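Local coordinates for protein MATE family efflux transporter (Vibrio cholerae, PDB 6IDP) that probably exports drugs from the cell as a multidrug efflux transporter of the MATE family, coupled to protons through an H+-dependent conformational change, at residues S346-L351 against Y405-L410; L323-T328 against V356-G361. One frame throughout, in Å; residues are numbered along the deposited sequence.

Contact 1 (S346-L351 against Y405-L410); sequences SQILNL and YGIEGL. With OLC ((2R)-2,3-dihydroxypropyl (9Z)-octadec-9-enoate), chain L.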
loop_
_atom_site.group_PDB
_atom_site.type_symbol
_atom_site.label_atom_id
_atom_site.label_comp_id
_atom_site.label_asym_id
_atom_site.label_seq_id
_atom_site.Cartn_x
_atom_site.Cartn_y
_atom_site.Cartn_z
ATOM N N SER A 346 2.850 22.606 16.430
ATOM C CA SER A 346 1.600 22.968 15.769
ATOM C C SER A 346 1.773 24.149 14.814
ATOM O O SER A 346 1.062 24.250 13.816
ATOM C CB SER A 346 0.514 23.281 16.803
ATOM O OG SER A 346 0.819 24.452 17.537
ATOM N N GLN A 347 2.714 25.038 15.117
ATOM C CA GLN A 347 2.989 26.172 14.241
ATOM C C GLN A 347 3.605 25.717 12.917
ATOM O O GLN A 347 3.262 26.228 11.851
ATOM C CB GLN A 347 3.910 27.182 14.928
ATOM C CG GLN A 347 3.217 28.070 15.954
ATOM C CD GLN A 347 4.132 29.158 16.482
ATOM O OE1 GLN A 347 5.262 29.311 16.019
ATOM N NE2 GLN A 347 3.647 29.924 17.453
ATOM N N ILE A 348 4.520 24.756 12.994
ATOM C CA ILE A 348 5.168 24.222 11.802
ATOM C C ILE A 348 4.202 23.333 11.022
ATOM O O ILE A 348 4.195 23.334 9.790
ATOM C CB ILE A 348 6.440 23.425 12.165
ATOM C CG1 ILE A 348 7.442 24.334 12.883
ATOM C CG2 ILE A 348 7.071 22.822 10.920
ATOM C CD1 ILE A 348 8.725 23.633 13.302
ATOM N N LEU A 349 3.375 22.588 11.748
ATOM C CA LEU A 349 2.356 21.748 11.130
ATOM C C LEU A 349 1.303 22.600 10.421
ATOM O O LEU A 349 0.822 22.237 9.348
ATOM C CB LEU A 349 1.700 20.844 12.178
ATOM C CG LEU A 349 0.551 19.949 11.712
ATOM C CD1 LEU A 349 0.994 19.012 10.589
ATOM C CD2 LEU A 349 -0.014 19.162 12.887
ATOM N N ASN A 350 0.953 23.733 11.027
ATOM C CA ASN A 350 0.032 24.695 10.421
ATOM C C ASN A 350 0.519 25.111 9.033
ATOM O O ASN A 350 -0.271 25.234 8.094
ATOM C CB ASN A 350 -0.117 25.925 11.324
ATOM C CG ASN A 350 -1.316 26.789 10.965
ATOM O OD1 ASN A 350 -1.861 26.705 9.862
ATOM N ND2 ASN A 350 -1.727 27.638 11.903
ATOM N N LEU A 351 1.828 25.312 8.910
ATOM C CA LEU A 351 2.431 25.675 7.634
ATOM C C LEU A 351 2.338 24.534 6.626
ATOM O O LEU A 351 2.066 24.755 5.449
ATOM C CB LEU A 351 3.892 26.078 7.831
ATOM C CG LEU A 351 4.566 26.682 6.601
ATOM C CD1 LEU A 351 3.838 27.944 6.168
ATOM C CD2 LEU A 351 6.026 26.973 6.880
ATOM N N TYR A 405 15.777 27.879 2.072
ATOM C CA TYR A 405 14.702 28.465 2.868
ATOM C C TYR A 405 14.267 27.660 4.093
ATOM O O TYR A 405 13.196 27.910 4.640
ATOM C CB TYR A 405 13.478 28.714 1.980
ATOM C CG TYR A 405 13.709 29.735 0.894
ATOM C CD1 TYR A 405 13.511 31.088 1.133
ATOM C CD2 TYR A 405 14.126 29.347 -0.371
ATOM C CE1 TYR A 405 13.722 32.027 0.142
ATOM C CE2 TYR A 405 14.342 30.277 -1.370
ATOM C CZ TYR A 405 14.136 31.616 -1.108
ATOM O OH TYR A 405 14.348 32.546 -2.099
ATOM N N GLY A 406 15.084 26.709 4.531
ATOM C CA GLY A 406 14.782 25.988 5.754
ATOM C C GLY A 406 13.531 25.133 5.673
ATOM O O GLY A 406 13.244 24.549 4.628
ATOM N N ILE A 407 12.777 25.058 6.768
ATOM C CA ILE A 407 11.650 24.131 6.833
ATOM C C ILE A 407 10.485 24.588 5.952
ATOM O O ILE A 407 9.779 23.760 5.379
ATOM C CB ILE A 407 11.156 23.922 8.298
ATOM C CG1 ILE A 407 10.172 22.753 8.375
ATOM C CG2 ILE A 407 10.523 25.177 8.864
ATOM C CD1 ILE A 407 10.829 21.398 8.276
ATOM N N GLU A 408 10.301 25.898 5.826
ATOM C CA GLU A 408 9.232 26.430 4.993
ATOM C C GLU A 408 9.531 26.197 3.515
ATOM O O GLU A 408 8.625 25.935 2.726
ATOM C CB GLU A 408 9.016 27.924 5.265
ATOM C CG GLU A 408 10.269 28.777 5.217
ATOM C CD GLU A 408 10.925 28.945 6.576
ATOM O OE1 GLU A 408 10.681 28.109 7.472
ATOM O OE2 GLU A 408 11.682 29.920 6.748
ATOM N N GLY A 409 10.805 26.287 3.149
ATOM C CA GLY A 409 11.219 26.042 1.781
ATOM C C GLY A 409 11.091 24.576 1.424
ATOM O O GLY A 409 10.803 24.226 0.281
ATOM N N LEU A 410 11.303 23.717 2.415
ATOM C CA LEU A 410 11.173 22.280 2.221
ATOM C C LEU A 410 9.725 21.914 1.887
ATOM O O LEU A 410 9.477 21.060 1.033
ATOM C CB LEU A 410 11.659 21.530 3.465
ATOM C CG LEU A 410 11.787 20.008 3.398
ATOM C CD1 LEU A 410 12.977 19.539 4.223
ATOM C CD2 LEU A 410 10.516 19.344 3.890
HETATM C C18 OLC L . 10.480 30.582 -2.830
HETATM C C10 OLC L . 12.831 24.484 -6.506
HETATM C C17 OLC L . 10.852 29.960 -1.501
HETATM C C11 OLC L . 11.762 23.983 -5.560
HETATM C C16 OLC L . 10.811 28.450 -1.602
HETATM C C12 OLC L . 12.053 24.453 -4.149
HETATM C C15 OLC L . 11.713 27.975 -2.724
HETATM C C13 OLC L . 12.141 25.964 -4.109
HETATM C C14 OLC L . 11.768 26.460 -2.728
#
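Ile348, which meets Ile407 across the contact, rides on a helical turn held by the bond from Asn350 N to Ser346 O, 2.8 Å long, and Leu351, which meets Glu408, follows directly after that turn. No hydrogen bond joins the two segments themselves, so the contact rests on apolar atoms. Its tightest point is made by one branch of Leu351: CD2 lies 3.5 Å from Glu408 CB, and the two side chains run obliquely to each other. The CB of Leu351 points toward the other helix and, with CG anti to the backbone N (chi1 -171°), CD2 is the atom that touches. Glu408 meets it with CB; its CG, set between the backbone N and the carbonyl carbon (chi1 51°), begins a chain that bends at chi2 and brings OE1 back over its own helix, 2.8 Å from Glu408 N. Ile348 uses its short branch, with CG2 4.0 Å from CG1 of Ile407, and these two side chains meet at about a right angle. The spacing is looser than at Leu351, in keeping with CA atoms of Ile348 and Ile407 that stand 8.2 Å apart. Both helices belong to the C-terminal half of the two-lobed MATE fold, where 343-355 packs against the long helix 379-435 near the lobe surface. Ala268 and Ala265 of helix 263-279 adjoin Ile348 and Ile407 respectively, and Phe411 touches both Ile348 and Leu351. Helix 379-435 is kinked here: the N atoms of Ile407 and Glu408 lack bonds to the preceding turn, and Gly406 has positive phi (66°). At the kink, Tyr405 presents one ring face to a monoolein chain, whose C17 sits 3.4 Å above the plane of the Tyr405 ring and over its centre, geometry consistent with a CH-pi contact. The same lipid continues past the backbone, its C14 lying 3.9 Å from Gly409 O.

Contact 2 (L323-T328 against V356-G361); sequences LIALVT and VPISLG. With OLC ((2R)-2,3-dihydroxypropyl (9Z)-octadec-9-enoate), chain F; OLC ((2R)-2,3-dihydroxypropyl (9Z)-octadec-9-enoate), chain N.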
loop_
_atom_site.group_PDB
_atom_site.type_symbol
_atom_site.label_atom_id
_atom_site.label_comp_id
_atom_site.label_asym_id
_atom_site.label_seq_id
_atom_site.Cartn_x
_atom_site.Cartn_y
_atom_site.Cartn_z
ATOM N N LEU A 323 -10.820 19.729 -3.172
ATOM C CA LEU A 323 -11.761 20.021 -2.097
ATOM C C LEU A 323 -11.139 19.816 -0.719
ATOM O O LEU A 323 -11.268 20.668 0.160
ATOM C CB LEU A 323 -13.007 19.150 -2.230
ATOM C CG LEU A 323 -13.884 19.462 -3.439
ATOM C CD1 LEU A 323 -15.183 18.677 -3.358
ATOM C CD2 LEU A 323 -14.145 20.959 -3.529
ATOM N N ILE A 324 -10.478 18.676 -0.541
ATOM C CA ILE A 324 -9.792 18.365 0.706
ATOM C C ILE A 324 -8.769 19.447 1.050
ATOM O O ILE A 324 -8.683 19.891 2.195
ATOM C CB ILE A 324 -9.095 16.991 0.627
ATOM C CG1 ILE A 324 -10.136 15.874 0.562
ATOM C CG2 ILE A 324 -8.172 16.778 1.819
ATOM C CD1 ILE A 324 -9.534 14.495 0.464
ATOM N N ALA A 325 -8.012 19.877 0.045
ATOM C CA ALA A 325 -7.026 20.935 0.220
ATOM C C ALA A 325 -7.681 22.243 0.658
ATOM O O ALA A 325 -7.168 22.938 1.535
ATOM C CB ALA A 325 -6.241 21.142 -1.065
ATOM N N LEU A 326 -8.813 22.575 0.046
ATOM C CA LEU A 326 -9.535 23.796 0.384
ATOM C C LEU A 326 -10.042 23.771 1.821
ATOM O O LEU A 326 -9.853 24.730 2.571
ATOM C CB LEU A 326 -10.701 24.012 -0.578
ATOM C CG LEU A 326 -10.336 24.624 -1.930
ATOM C CD1 LEU A 326 -11.533 24.606 -2.869
ATOM C CD2 LEU A 326 -9.820 26.042 -1.743
ATOM N N VAL A 327 -10.691 22.674 2.198
ATOM C CA VAL A 327 -11.189 22.503 3.556
ATOM C C VAL A 327 -10.036 22.571 4.561
ATOM O O VAL A 327 -10.138 23.237 5.593
ATOM C CB VAL A 327 -11.941 21.166 3.714
ATOM C CG1 VAL A 327 -12.351 20.946 5.160
ATOM C CG2 VAL A 327 -13.157 21.130 2.800
ATOM N N THR A 328 -8.935 21.894 4.240
ATOM C CA THR A 328 -7.758 21.874 5.100
ATOM C C THR A 328 -7.126 23.259 5.216
ATOM O O THR A 328 -6.667 23.655 6.287
ATOM C CB THR A 328 -6.700 20.881 4.580
ATOM O OG1 THR A 328 -7.293 19.584 4.433
ATOM C CG2 THR A 328 -5.527 20.791 5.544
ATOM N N VAL A 356 1.303 21.865 1.400
ATOM C CA VAL A 356 1.398 20.551 0.760
ATOM C C VAL A 356 0.081 19.948 0.214
ATOM O O VAL A 356 0.088 19.393 -0.886
ATOM C CB VAL A 356 2.040 19.533 1.730
ATOM C CG1 VAL A 356 2.189 18.175 1.067
ATOM C CG2 VAL A 356 3.397 20.039 2.195
ATOM N N PRO A 357 -1.041 20.040 0.965
ATOM C CA PRO A 357 -2.260 19.346 0.513
ATOM C C PRO A 357 -2.734 19.674 -0.906
ATOM O O PRO A 357 -3.339 18.815 -1.549
ATOM C CB PRO A 357 -3.310 19.802 1.529
ATOM C CG PRO A 357 -2.536 20.051 2.762
ATOM C CD PRO A 357 -1.243 20.655 2.293
ATOM N N ILE A 358 -2.468 20.883 -1.385
ATOM C CA ILE A 358 -2.917 21.280 -2.715
ATOM C C ILE A 358 -2.171 20.499 -3.802
ATOM O O ILE A 358 -2.585 20.469 -4.957
ATOM C CB ILE A 358 -2.737 22.806 -2.930
ATOM C CG1 ILE A 358 -3.448 23.275 -4.205
ATOM C CG2 ILE A 358 -1.267 23.173 -2.956
ATOM C CD1 ILE A 358 -4.925 22.948 -4.240
ATOM N N SER A 359 -1.082 19.845 -3.417
ATOM C CA SER A 359 -0.281 19.074 -4.361
ATOM C C SER A 359 -0.650 17.593 -4.356
ATOM O O SER A 359 -0.120 16.820 -5.152
ATOM C CB SER A 359 1.211 19.225 -4.047
ATOM O OG SER A 359 1.559 18.478 -2.893
ATOM N N LEU A 360 -1.554 17.201 -3.463
ATOM C CA LEU A 360 -1.880 15.786 -3.290
ATOM C C LEU A 360 -2.738 15.244 -4.439
ATOM O O LEU A 360 -2.812 14.034 -4.649
ATOM C CB LEU A 360 -2.581 15.556 -1.946
ATOM C CG LEU A 360 -1.731 15.856 -0.702
ATOM C CD1 LEU A 360 -2.447 15.444 0.582
ATOM C CD2 LEU A 360 -0.355 15.195 -0.790
ATOM N N GLY A 361 -3.378 16.139 -5.183
ATOM C CA GLY A 361 -4.101 15.744 -6.377
ATOM C C GLY A 361 -3.131 15.240 -7.425
ATOM O O GLY A 361 -3.346 14.191 -8.038
HETATM C C18 OLC F . -5.886 18.829 -6.664
HETATM C C10 OLC F . -9.900 20.290 -10.733
HETATM C C9 OLC F . -10.662 19.423 -11.436
HETATM C C17 OLC F . -5.539 20.271 -6.965
HETATM C C11 OLC F . -8.539 20.731 -11.236
HETATM C C8 OLC F . -10.189 18.856 -12.757
HETATM C C16 OLC F . -4.835 20.351 -8.300
HETATM C C12 OLC F . -7.985 21.814 -10.330
HETATM C C15 OLC F . -4.614 21.801 -8.666
HETATM C C13 OLC F . -6.473 21.728 -10.297
HETATM C C14 OLC F . -5.941 22.417 -9.057
HETATM C C18 OLC N . -9.038 15.004 5.692
HETATM C C17 OLC N . -9.253 14.203 4.427
HETATM C C16 OLC N . -10.191 13.051 4.715
HETATM C C12 OLC N . -12.624 9.194 2.866
HETATM C C15 OLC N . -10.423 12.248 3.454
HETATM C C13 OLC N . -11.768 10.393 2.518
HETATM C C14 OLC N . -11.215 11.000 3.788
#
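Ile358 passes alongside Ala325: Ile358 CA is 3.7 Å from Ala325 CB, Ile358 CB recedes to 4.3 Å from Ala325 CB, and Ile358 CD1 returns to 3.9 Å from Ala325 CB. Chi1 (-169°) sets CG1 anti to the backbone N, and chi2 (56°) then folds CD1 back to the interface. There the tip touches protein and lipid at once, with Ala325 CB and C17 of a monoolein chain equally close and about a right angle apart. Ala325 CB also meets Pro357 CB, while the side chains of Thr328 and Pro357 cross, touching through Thr328 CG2 and Pro357 CG at 4.2 Å. Ala325 and Pro357 bring their CA atoms within 5.0 Å, a close approach consistent with the lone methyl of Ala325 and the compact ring of Pro357. In this C-terminal MATE lobe, the break between helices 343-355 and 360-375, where Pro357 sits, packs on helix 303-330. Val356 O, in the break, accepts both Ser359 N and Ser359 OG, the latter at 2.7 Å and in the carbonyl plane; Asn418 is a further partner of Ser359 OG. Within 323-328, Thr328 OG1 donates to Ile324 O at 2.7 Å from above the carbonyl plane, while Thr328 N approaches from the opposite face.

Overall arrangement
Contacts 1 and 2 are close neighbours, with centres 16 Å apart and nearest atoms separated by about 5 Å. Segments 323-328, 346-351, 356-361 and 405-410 come in that order, so the chain visits contact 2, then contact 1, and then each once more. Helix 343-355, used by contact 1, leads through the break at 356-359 into helix 360-375, which is followed by helix 379-435. That last helix also borders contact 2 through Leu415, and helix 263-279 borders both. Contact 1 is the more peripheral, 27 Å from the chain's centre against 21 Å. Monoolein adjoins both, 3.5 Å from C17 to Tyr405 CE2 and, in another molecule, 3.6 Å from C18 to Gly361 CA, consistent with a membrane-facing setting.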